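Side-chain contacts in enoyl-[acyl-carrier-protein] reductase [FMN] (Thermotoga maritima, PDB 5GVJ), which probably reduces the double bond of enoyl groups carried on acyl-carrier protein, working as an FMN-dependent, NADH-using oxidoreductase: residues G41-G46 against D51-A56; V70-V75 against D81-C86. The protein carries 1 engineered substitution. One frame throughout, in Å; residues are numbered along the deposited sequence.

Overall arrangement
Read from the N terminus, strand 41-44 leads through a short turn into helix 50-63, and interaction 1 closes that loop where residues 51-56 fold back onto residues 41-46. The chain then enters strand 68-73, turns again and runs into helix 79-88, where interaction 2 closes the second loop between 70-75 and 81-86. The two loops stand in series, with neither enclosing nor crossing the other. The centres of the two contacts are about 9 Å apart, and their strands are parallel neighbours in one sheet, joined by a probable hydrogen bond from Asn71 N to Ile43 O (2.9 Å). Each packs a helix against the strand before it, fixing both helices to the same parallel sheet of the TIM-barrel-like domain.

Interaction 1 of 2, residues G41-G46 against D51-A56; sequences GIIGSG and DDLRKA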
ATOM      1  N   GLY A  41      17.765  -2.517 -16.140  1.00 12.91           N
ATOM      2  CA  GLY A  41      18.136  -3.809 -15.610  1.00 10.83           C
ATOM      3  C   GLY A  41      19.114  -3.645 -14.466  1.00 12.91           C
ATOM      4  O   GLY A  41      19.885  -2.689 -14.405  1.00 13.62           O
ATOM      5  N   ILE A  42      19.068  -4.576 -13.523  1.00 12.77           N
ATOM      6  CA  ILE A  42      19.882  -4.448 -12.322  1.00 13.29           C
ATOM      7  C   ILE A  42      20.460  -5.809 -11.990  1.00 14.49           C
ATOM      8  O   ILE A  42      19.719  -6.789 -11.869  1.00 14.54           O
ATOM      9  CB  ILE A  42      19.091  -3.889 -11.125  1.00 14.18           C
ATOM     10  CG1 ILE A  42      18.739  -2.423 -11.375  1.00 14.11           C
ATOM     11  CG2 ILE A  42      19.917  -4.032  -9.855  1.00 16.62           C
ATOM     12  CD1 ILE A  42      17.782  -1.816 -10.318  1.00 15.87           C
ATOM     13  N   ILE A  43      21.784  -5.877 -11.889  1.00 17.69           N
ATOM     14  CA  ILE A  43      22.479  -7.093 -11.482  1.00 16.37           C
ATOM     15  C   ILE A  43      22.436  -7.174  -9.960  1.00 16.89           C
ATOM     16  O   ILE A  43      22.873  -6.248  -9.270  1.00 16.45           O
ATOM     17  CB  ILE A  43      23.932  -7.087 -11.986  1.00 17.64           C
ATOM     18  CG1 ILE A  43      23.972  -7.143 -13.513  1.00 16.33           C
ATOM     19  CG2 ILE A  43      24.712  -8.241 -11.364  1.00 15.51           C
ATOM     20  CD1 ILE A  43      25.372  -6.865 -14.095  1.00 19.06           C
ATOM     21  N   GLY A  44      21.908  -8.274  -9.435  1.00 20.47           N
ATOM     22  CA  GLY A  44      21.893  -8.473  -7.998  1.00 19.65           C
ATOM     23  C   GLY A  44      23.174  -9.118  -7.512  1.00 21.67           C
ATOM     24  O   GLY A  44      23.440 -10.285  -7.824  1.00 21.04           O
ATOM     25  N   SER A  45      23.987  -8.379  -6.761  1.00 19.69           N
ATOM     26  CA  SER A  45      25.287  -8.877  -6.336  1.00 19.53           C
ATOM     27  C   SER A  45      25.253  -9.482  -4.939  1.00 21.63           C
ATOM     28  O   SER A  45      26.311  -9.814  -4.397  1.00 24.72           O
ATOM     29  CB  SER A  45      26.339  -7.758  -6.400  1.00 17.51           C
ATOM     30  OG  SER A  45      26.215  -6.839  -5.324  1.00 19.72           O
ATOM     31  N   GLY A  46      24.062  -9.636  -4.352  1.00 20.92           N
ATOM     32  CA  GLY A  46      23.965  -9.986  -2.944  1.00 22.60           C
ATOM     33  C   GLY A  46      24.746 -11.227  -2.565  1.00 28.86           C
ATOM     34  O   GLY A  46      25.294 -11.304  -1.459  1.00 26.69           O
ATOM     35  N   ASP A  51      34.947 -11.111  -8.125  1.00 27.67           N
ATOM     36  CA  ASP A  51      35.171 -11.729  -9.427  1.00 30.23           C
ATOM     37  C   ASP A  51      33.856 -12.038 -10.126  1.00 29.46           C
ATOM     38  O   ASP A  51      33.716 -11.797 -11.328  1.00 28.39           O
ATOM     39  CB  ASP A  51      35.999 -13.007  -9.276  1.00 40.44           C
ATOM     40  CG  ASP A  51      37.489 -12.745  -9.327  1.00 50.29           C
ATOM     41  OD1 ASP A  51      37.921 -11.978 -10.217  1.00 51.33           O
ATOM     42  OD2 ASP A  51      38.227 -13.306  -8.484  1.00 55.35           O
ATOM     43  N   ASP A  52      32.886 -12.580  -9.386  1.00 28.18           N
ATOM     44  CA  ASP A  52      31.570 -12.873  -9.946  1.00 25.12           C
ATOM     45  C   ASP A  52      30.921 -11.620 -10.523  1.00 26.78           C
ATOM     46  O   ASP A  52      30.366 -11.649 -11.631  1.00 23.60           O
ATOM     47  CB  ASP A  52      30.674 -13.478  -8.866  1.00 26.99           C
ATOM     48  CG  ASP A  52      31.267 -14.721  -8.244  1.00 32.04           C
ATOM     49  OD1 ASP A  52      31.853 -15.529  -8.994  1.00 31.29           O
ATOM     50  OD2 ASP A  52      31.138 -14.894  -7.011  1.00 31.43           O
ATOM     51  N   LEU A  53      30.965 -10.509  -9.775  1.00 24.52           N
ATOM     52  CA  LEU A  53      30.365  -9.272 -10.263  1.00 21.01           C
ATOM     53  C   LEU A  53      31.065  -8.766 -11.516  1.00 21.27           C
ATOM     54  O   LEU A  53      30.401  -8.312 -12.452  1.00 20.84           O
ATOM     55  CB  LEU A  53      30.386  -8.194  -9.177  1.00 19.62           C
ATOM     56  CG  LEU A  53      29.805  -6.848  -9.625  1.00 18.93           C
ATOM     57  CD1 LEU A  53      28.394  -7.017 -10.184  1.00 17.83           C
ATOM     58  CD2 LEU A  53      29.788  -5.865  -8.471  1.00 18.54           C
ATOM     59  N   ARG A  54      32.405  -8.819 -11.550  1.00 23.89           N
ATOM     60  CA  ARG A  54      33.130  -8.403 -12.747  1.00 23.15           C
ATOM     61  C   ARG A  54      32.646  -9.163 -13.974  1.00 24.27           C
ATOM     62  O   ARG A  54      32.348  -8.563 -15.015  1.00 23.65           O
ATOM     63  CB  ARG A  54      34.636  -8.610 -12.572  1.00 27.69           C
ATOM     64  CG  ARG A  54      35.333  -7.556 -11.760  1.00 31.39           C
ATOM     65  CD  ARG A  54      36.859  -7.701 -11.825  1.00 30.84           C
ATOM     66  NE  ARG A  54      37.457  -6.983 -10.705  1.00 34.88           N
ATOM     67  CZ  ARG A  54      37.770  -7.543  -9.542  1.00 37.25           C
ATOM     68  NH1 ARG A  54      37.569  -8.840  -9.354  1.00 38.08           N
ATOM     69  NH2 ARG A  54      38.289  -6.804  -8.566  1.00 39.41           N
ATOM     70  N   LYS A  55      32.589 -10.498 -13.875  1.00 22.67           N
ATOM     71  CA  LYS A  55      32.107 -11.308 -14.995  1.00 26.48           C
ATOM     72  C   LYS A  55      30.679 -10.937 -15.354  1.00 22.69           C
ATOM     73  O   LYS A  55      30.348 -10.775 -16.538  1.00 21.80           O
ATOM     74  CB  LYS A  55      32.166 -12.803 -14.664  1.00 28.81           C
ATOM     75  CG  LYS A  55      33.361 -13.264 -13.856  1.00 33.42           C
ATOM     76  CD  LYS A  55      34.535 -13.696 -14.690  1.00 41.00           C
ATOM     77  CE  LYS A  55      35.228 -14.878 -14.022  1.00 42.79           C
ATOM     78  NZ  LYS A  55      36.417 -14.438 -13.228  1.00 50.97           N
ATOM     79  N   ALA A  56      29.820 -10.795 -14.334  1.00 24.53           N
ATOM     80  CA  ALA A  56      28.427 -10.460 -14.575  1.00 21.43           C
ATOM     81  C   ALA A  56      28.313  -9.168 -15.366  1.00 20.16           C
ATOM     82  O   ALA A  56      27.554  -9.089 -16.341  1.00 18.53           O
ATOM     83  CB  ALA A  56      27.684 -10.351 -13.243  1.00 22.01           C
TER
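The flat group that Ile43 meets across this contact is the carbonyl of Ala56: Ile43 CD1 stands 3.8 Å from Ala56 O and 3.9 Å from Ala56 C, over one face of the carbonyl, beside the C=O bond and not beyond its oxygen. The other planar group, the guanidinium of Arg54, belongs to the helix alone. The carboxylate of Asp51, one turn earlier, lies in its plane at the edge, and Arg54 NH1 forms a salt bridge of 3.3 Å with Asp51 OD1.

Across the segments there is no hydrogen bond, and the joint is aliphatic. The two branches of Ile43 divide the work. CG2, anti to the backbone N, is directed at the helix and touches Leu53 CD1 and Ala56 CB, each at 4.1 Å; CG1 carries CD1 on to the Ala56 carbonyl. Leu53 has CG anti to its own backbone N (chi1 178°), which brings CD1 in close to the strand, and its side chain runs slantwise across that of Ile43. Leu53 CD1 also comes to 4.4 Å from Ser45 CB, a looser contact. With an alanine in place of Ile43, Leu53 CD1 and Ala56 CB would probably lose their common partner, opening a gap between strand and helix.

The Ser45 hydroxyl donates a hydrogen bond to Asn71 O, so it is satisfied by strand 68-73 while its CB faces Leu53. The Ser45 side chain lies about 8 Å from that of Ala23, which binds FMN in another structure of this protein; this chain has none. The contact is the first strand-to-helix step of the beta-alpha-beta unit 41-44, 50-63, 68-73: Met48 touches Ile43, Leu53 and Ala56, helix 28-36 adds Ala31 and Pro28, and helix 79-88 packs on Leu53 through Leu82 and Val85.

Interaction 2 of 2, residues V70-V75 against D81-C86; sequences VNIILV and DLVKVC
Sulfur-to-aliphatic packing joins Val70 to Cys86 at one end of the contact. Cys86 SG is 3.8 Å from both Val70 CB and Val70 CG1, so the sulfur lies alongside the Val70 CB-CG1 bond, and Ile72 CD1 approaches the same SG at 4.0 Å.

Purely aliphatic contacts centre on Ile72, whose extended chain (chi2 177°) reaches out from the strand to put CD1 on the helix. There it meets Val83 CG2 at 3.7 Å, the two side chains crossing at about a right angle, and Leu82 CB at 4.2 Å.

This is the strand-to-helix half of the beta-alpha-beta unit 68-73, 79-88, 93-97 of the barrel. The axes of strand 70-73 and helix 81-86 run nearly antiparallel (162°) and come within 9.4 Å, as expected where a helix lies back along the strand it follows.

Methyl-to-backbone contact is the third kind: Ile72 CD1 also sits 3.7 Å from Val83 N, against the peptide linking Leu82 to Val83. Hydrogen bonding stays within the helix, where Cys86 N donates to Leu82 O, or leads to other strands: Asn71, directed away from the helix, bonds through OD1 to Thr95 OG1.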
ATOM      1  N   VAL A  70      23.719  -2.053 -10.532  1.00 17.77           N
ATOM      2  CA  VAL A  70      24.155  -3.140  -9.667  1.00 18.00           C
ATOM      3  C   VAL A  70      23.601  -2.862  -8.276  1.00 17.56           C
ATOM      4  O   VAL A  70      23.795  -1.766  -7.736  1.00 15.67           O
ATOM      5  CB  VAL A  70      25.687  -3.268  -9.606  1.00 16.81           C
ATOM      6  CG1 VAL A  70      26.074  -4.250  -8.509  1.00 16.38           C
ATOM      7  CG2 VAL A  70      26.252  -3.723 -10.958  1.00 17.04           C
ATOM      8  N   ASN A  71      22.916  -3.847  -7.705  1.00 17.15           N
ATOM      9  CA  ASN A  71      22.443  -3.767  -6.330  1.00 19.94           C
ATOM     10  C   ASN A  71      23.462  -4.402  -5.394  1.00 19.25           C
ATOM     11  O   ASN A  71      23.870  -5.548  -5.594  1.00 21.87           O
ATOM     12  CB  ASN A  71      21.089  -4.458  -6.176  1.00 18.85           C
ATOM     13  CG  ASN A  71      20.569  -4.395  -4.752  1.00 22.31           C
ATOM     14  OD1 ASN A  71      20.300  -3.311  -4.227  1.00 21.48           O
ATOM     15  ND2 ASN A  71      20.437  -5.553  -4.117  1.00 23.93           N
ATOM     16  N   ILE A  72      23.851  -3.666  -4.360  1.00 20.08           N
ATOM     17  CA  ILE A  72      24.840  -4.120  -3.392  1.00 22.29           C
ATOM     18  C   ILE A  72      24.153  -4.258  -2.040  1.00 22.72           C
ATOM     19  O   ILE A  72      23.455  -3.336  -1.600  1.00 19.52           O
ATOM     20  CB  ILE A  72      26.025  -3.141  -3.320  1.00 22.66           C
ATOM     21  CG1 ILE A  72      26.828  -3.216  -4.624  1.00 20.49           C
ATOM     22  CG2 ILE A  72      26.894  -3.424  -2.098  1.00 21.72           C
ATOM     23  CD1 ILE A  72      27.963  -2.253  -4.690  1.00 24.18           C
ATOM     24  N   ILE A  73      24.338  -5.407  -1.392  1.00 23.84           N
ATOM     25  CA  ILE A  73      23.811  -5.637  -0.048  1.00 24.21           C
ATOM     26  C   ILE A  73      24.858  -5.208   0.975  1.00 28.19           C
ATOM     27  O   ILE A  73      25.960  -5.769   1.023  1.00 26.62           O
ATOM     28  CB  ILE A  73      23.418  -7.105   0.159  1.00 27.02           C
ATOM     29  CG1 ILE A  73      22.380  -7.530  -0.877  1.00 24.97           C
ATOM     30  CG2 ILE A  73      22.870  -7.291   1.566  1.00 31.00           C
ATOM     31  CD1 ILE A  73      21.117  -6.713  -0.819  1.00 27.58           C
ATOM     32  N   LEU A  74      24.495  -4.239   1.817  1.00 27.23           N
ATOM     33  CA  LEU A  74      25.469  -3.595   2.694  1.00 28.67           C
ATOM     34  C   LEU A  74      26.050  -4.554   3.724  1.00 30.52           C
ATOM     35  O   LEU A  74      27.194  -4.370   4.154  1.00 30.21           O
ATOM     36  CB  LEU A  74      24.821  -2.403   3.391  1.00 26.22           C
ATOM     37  CG  LEU A  74      24.517  -1.217   2.475  1.00 27.67           C
ATOM     38  CD1 LEU A  74      23.549  -0.271   3.157  1.00 26.65           C
ATOM     39  CD2 LEU A  74      25.801  -0.483   2.074  1.00 27.84           C
ATOM     40  N   VAL A  75      25.288  -5.575   4.133  1.00 29.91           N
ATOM     41  CA  VAL A  75      25.766  -6.532   5.130  1.00 33.28           C
ATOM     42  C   VAL A  75      26.636  -7.624   4.530  1.00 32.81           C
ATOM     43  O   VAL A  75      27.156  -8.468   5.271  1.00 32.05           O
ATOM     44  CB  VAL A  75      24.578  -7.163   5.888  1.00 33.09           C
ATOM     45  CG1 VAL A  75      23.719  -6.080   6.515  1.00 34.45           C
ATOM     46  CG2 VAL A  75      23.743  -8.018   4.962  1.00 37.29           C
ATOM     47  N   ASP A  81      34.518  -4.139  -1.342  1.00 26.41           N
ATOM     48  CA  ASP A  81      35.127  -4.557  -2.600  1.00 23.78           C
ATOM     49  C   ASP A  81      34.138  -4.523  -3.758  1.00 25.77           C
ATOM     50  O   ASP A  81      34.540  -4.258  -4.895  1.00 25.62           O
ATOM     51  CB  ASP A  81      35.708  -5.962  -2.461  1.00 29.61           C
ATOM     52  CG  ASP A  81      36.892  -6.002  -1.531  1.00 34.80           C
ATOM     53  OD1 ASP A  81      37.626  -4.998  -1.481  1.00 35.35           O
ATOM     54  OD2 ASP A  81      37.087  -7.030  -0.853  1.00 41.64           O
ATOM     55  N   LEU A  82      32.856  -4.808  -3.504  1.00 23.20           N
ATOM     56  CA  LEU A  82      31.872  -4.769  -4.582  1.00 21.31           C
ATOM     57  C   LEU A  82      31.622  -3.336  -5.043  1.00 22.62           C
ATOM     58  O   LEU A  82      31.444  -3.085  -6.242  1.00 23.85           O
ATOM     59  CB  LEU A  82      30.570  -5.438  -4.134  1.00 23.40           C
ATOM     60  CG  LEU A  82      30.598  -6.969  -4.008  1.00 25.10           C
ATOM     61  CD1 LEU A  82      29.302  -7.484  -3.410  1.00 27.01           C
ATOM     62  CD2 LEU A  82      30.848  -7.633  -5.360  1.00 24.35           C
ATOM     63  N   VAL A  83      31.625  -2.383  -4.105  1.00 25.23           N
ATOM     64  CA  VAL A  83      31.556  -0.969  -4.468  1.00 22.42           C
ATOM     65  C   VAL A  83      32.753  -0.583  -5.329  1.00 22.34           C
ATOM     66  O   VAL A  83      32.617   0.127  -6.334  1.00 22.88           O
ATOM     67  CB  VAL A  83      31.472  -0.099  -3.198  1.00 24.35           C
ATOM     68  CG1 VAL A  83      31.675   1.373  -3.535  1.00 22.66           C
ATOM     69  CG2 VAL A  83      30.136  -0.313  -2.470  1.00 19.77           C
ATOM     70  N   LYS A  84      33.950  -1.029  -4.938  1.00 23.66           N
ATOM     71  CA  LYS A  84      35.159  -0.743  -5.712  1.00 25.51           C
ATOM     72  C   LYS A  84      35.062  -1.329  -7.120  1.00 23.91           C
ATOM     73  O   LYS A  84      35.458  -0.677  -8.091  1.00 22.13           O
ATOM     74  CB  LYS A  84      36.375  -1.256  -4.923  1.00 26.95           C
ATOM     75  CG  LYS A  84      37.514  -1.981  -5.649  1.00 35.01           C
ATOM     76  CD  LYS A  84      38.416  -1.075  -6.476  1.00 44.05           C
ATOM     77  CE  LYS A  84      39.365  -1.915  -7.325  1.00 42.96           C
ATOM     78  NZ  LYS A  84      38.546  -2.914  -8.110  1.00 42.79           N
ATOM     79  N   VAL A  85      34.493  -2.535  -7.258  1.00 20.73           N
ATOM     80  CA  VAL A  85      34.257  -3.083  -8.595  1.00 23.32           C
ATOM     81  C   VAL A  85      33.375  -2.144  -9.409  1.00 18.57           C
ATOM     82  O   VAL A  85      33.629  -1.898 -10.593  1.00 19.24           O
ATOM     83  CB  VAL A  85      33.632  -4.492  -8.516  1.00 20.38           C
ATOM     84  CG1 VAL A  85      33.228  -4.969  -9.921  1.00 20.45           C
ATOM     85  CG2 VAL A  85      34.591  -5.484  -7.872  1.00 25.38           C
ATOM     86  N   CYS A  86      32.309  -1.622  -8.796  1.00 18.55           N
ATOM     87  CA  CYS A  86      31.385  -0.771  -9.538  1.00 16.43           C
ATOM     88  C   CYS A  86      32.066   0.501 -10.010  1.00 15.16           C
ATOM     89  O   CYS A  86      31.756   1.018 -11.087  1.00 17.63           O
ATOM     90  CB  CYS A  86      30.167  -0.435  -8.671  1.00 18.61           C
ATOM     91  SG  CYS A  86      29.065  -1.857  -8.498  1.00 19.83           S
TER